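Local coordinates for protein F420-H2 Dependent Reductase A (Mycobacterium smegmatis str. MC2 155, PDB 3H96) that is an F420H2-dependent reductase of a mycobacterial group that degrades aflatoxins, and probably passes electrons between coenzyme F420 and quinones, at residues A76-L81 with P136-T141. Residues are numbered along the deposited sequence; the frame is centred on the assembly and turned at random.
Sequences AWYYNL and PVLALT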
loop_
_atom_site.group_PDB
_atom_site.type_symbol
_atom_site.label_atom_id
_atom_site.label_comp_id
_atom_site.label_asym_id
_atom_site.label_seq_id
_atom_site.Cartn_x
_atom_site.Cartn_y
_atom_site.Cartn_z
ATOM N N ALA A 76 10.544 1.066 3.777
ATOM C CA ALA A 76 10.747 2.390 4.249
ATOM C C ALA A 76 9.438 3.177 4.174
ATOM O O ALA A 76 9.171 3.967 5.074
ATOM C CB ALA A 76 11.874 3.166 3.439
ATOM N N TRP A 77 8.637 3.014 3.119
ATOM C CA TRP A 77 7.388 3.824 3.046
ATOM C C TRP A 77 6.429 3.694 4.272
ATOM O O TRP A 77 5.743 4.640 4.678
ATOM C CB TRP A 77 6.663 3.616 1.730
ATOM C CG TRP A 77 6.108 2.240 1.475
ATOM C CD1 TRP A 77 6.682 1.254 0.678
ATOM C CD2 TRP A 77 4.895 1.695 1.984
ATOM N NE1 TRP A 77 5.856 0.129 0.668
ATOM C CE2 TRP A 77 4.776 0.378 1.475
ATOM C CE3 TRP A 77 3.889 2.182 2.835
ATOM C CZ2 TRP A 77 3.688 -0.418 1.742
ATOM C CZ3 TRP A 77 2.838 1.374 3.140
ATOM C CH2 TRP A 77 2.721 0.081 2.581
ATOM N N TYR A 78 6.442 2.520 4.899
ATOM C CA TYR A 78 5.613 2.227 6.049
ATOM C C TYR A 78 5.940 3.223 7.160
ATOM O O TYR A 78 5.036 3.904 7.650
ATOM C CB TYR A 78 5.789 0.758 6.492
ATOM C CG TYR A 78 5.308 0.525 7.918
ATOM C CD1 TYR A 78 3.953 0.513 8.227
ATOM C CD2 TYR A 78 6.227 0.351 8.972
ATOM C CE1 TYR A 78 3.522 0.387 9.544
ATOM C CE2 TYR A 78 5.793 0.212 10.310
ATOM C CZ TYR A 78 4.450 0.220 10.572
ATOM O OH TYR A 78 3.998 0.064 11.848
ATOM N N TYR A 79 7.235 3.361 7.515
ATOM C CA TYR A 79 7.677 4.257 8.590
ATOM C C TYR A 79 7.439 5.684 8.150
ATOM O O TYR A 79 7.151 6.560 8.978
ATOM C CB TYR A 79 9.186 4.048 8.871
ATOM C CG TYR A 79 9.412 2.684 9.443
ATOM C CD1 TYR A 79 9.007 2.383 10.764
ATOM C CD2 TYR A 79 9.947 1.694 8.682
ATOM C CE1 TYR A 79 9.188 1.121 11.288
ATOM C CE2 TYR A 79 10.138 0.448 9.170
ATOM C CZ TYR A 79 9.772 0.161 10.473
ATOM O OH TYR A 79 9.902 -1.097 10.949
ATOM N N ASN A 80 7.654 5.951 6.855
ATOM C CA ASN A 80 7.453 7.326 6.352
ATOM C C ASN A 80 6.004 7.768 6.555
ATOM O O ASN A 80 5.734 8.879 7.045
ATOM C CB ASN A 80 7.792 7.354 4.874
ATOM C CG ASN A 80 9.313 7.217 4.625
ATOM O OD1 ASN A 80 10.098 7.179 5.550
ATOM N ND2 ASN A 80 9.696 7.097 3.381
ATOM N N LEU A 81 5.059 6.899 6.173
ATOM C CA LEU A 81 3.632 7.244 6.320
ATOM C C LEU A 81 3.165 7.389 7.779
ATOM O O LEU A 81 2.538 8.397 8.117
ATOM C CB LEU A 81 2.751 6.255 5.561
ATOM C CG LEU A 81 2.852 6.254 4.020
ATOM C CD1 LEU A 81 1.760 5.310 3.419
ATOM C CD2 LEU A 81 2.594 7.690 3.568
ATOM N N PRO A 136 2.456 -5.031 8.288
ATOM C CA PRO A 136 1.524 -3.982 8.668
ATOM C C PRO A 136 0.445 -3.717 7.624
ATOM O O PRO A 136 0.674 -3.810 6.383
ATOM C CB PRO A 136 2.408 -2.742 8.864
ATOM C CG PRO A 136 3.850 -3.326 9.173
ATOM C CD PRO A 136 3.882 -4.626 8.384
ATOM N N VAL A 137 -0.753 -3.417 8.115
ATOM C CA VAL A 137 -1.778 -2.870 7.207
ATOM C C VAL A 137 -2.066 -1.422 7.596
ATOM O O VAL A 137 -2.335 -1.144 8.769
ATOM C CB VAL A 137 -3.051 -3.756 7.284
ATOM C CG1 VAL A 137 -4.258 -3.189 6.462
ATOM C CG2 VAL A 137 -2.720 -5.126 6.760
ATOM N N LEU A 138 -2.045 -0.500 6.625
ATOM C CA LEU A 138 -2.403 0.871 6.897
ATOM C C LEU A 138 -3.718 1.234 6.160
ATOM O O LEU A 138 -3.934 0.790 5.031
ATOM C CB LEU A 138 -1.297 1.816 6.381
ATOM C CG LEU A 138 0.116 1.639 6.929
ATOM C CD1 LEU A 138 0.977 2.749 6.323
ATOM C CD2 LEU A 138 0.138 1.835 8.434
ATOM N N ALA A 139 -4.530 2.069 6.809
ATOM C CA ALA A 139 -5.708 2.660 6.246
ATOM C C ALA A 139 -5.386 4.091 5.755
ATOM O O ALA A 139 -4.961 4.957 6.538
ATOM C CB ALA A 139 -6.821 2.668 7.298
ATOM N N LEU A 140 -5.600 4.338 4.463
ATOM C CA LEU A 140 -5.449 5.633 3.872
ATOM C C LEU A 140 -6.841 6.250 3.631
ATOM O O LEU A 140 -7.602 5.814 2.760
ATOM C CB LEU A 140 -4.613 5.492 2.600
ATOM C CG LEU A 140 -3.335 4.669 2.806
ATOM C CD1 LEU A 140 -2.541 4.602 1.452
ATOM C CD2 LEU A 140 -2.419 5.323 3.956
ATOM N N THR A 141 -7.172 7.283 4.405
ATOM C CA THR A 141 -8.523 7.817 4.387
ATOM C C THR A 141 -8.551 9.197 3.733
ATOM O O THR A 141 -7.867 10.113 4.210
ATOM C CB THR A 141 -9.089 7.966 5.779
ATOM O OG1 THR A 141 -9.027 6.704 6.442
ATOM C CG2 THR A 141 -10.536 8.439 5.679
#
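A chi1 of 162° sets the Tyr78 ring trans to its backbone N, beside the carbonyl carbon, where it meets Pro136; chi1 of -58° and an extended chi2 together turn both Leu138 methyls to the helix. The motif is a helix packed against the antiparallel sheet of the PNPOX-like, FMN-binding-clan fold, helix 76-84 on strand 137-142, with segment axes 10.5 Å apart at 49°. The evidence for a CH-pi contact is that Pro136 CG stands 3.8 Å from the centroid of the Tyr78 ring, 15° off its normal, so CG lies over one face, while Pro136 CB sits 3.4 Å from Tyr78 CE1. Leu138 takes the edge of that same ring, its CD2 near the ring plane and 3.8 Å from Tyr78 CE1. Its other methyl, CD1, reaches the Trp77 ring at the edge, 3.9 Å from CZ3, and also meets Leu81 CD1 at 4.0 Å. No hydrogen bond crosses between the segments, and the contacts are carbon to carbon, so the join is apolar; the Tyr78 hydroxyl hydrogen-bonds instead to Glu102 OE1 on the adjacent strand 94-103. Further along the strand, Leu140 meets the helix through one methyl pair, Leu81 CD1 to Leu140 CD2, 4.2 Å apart.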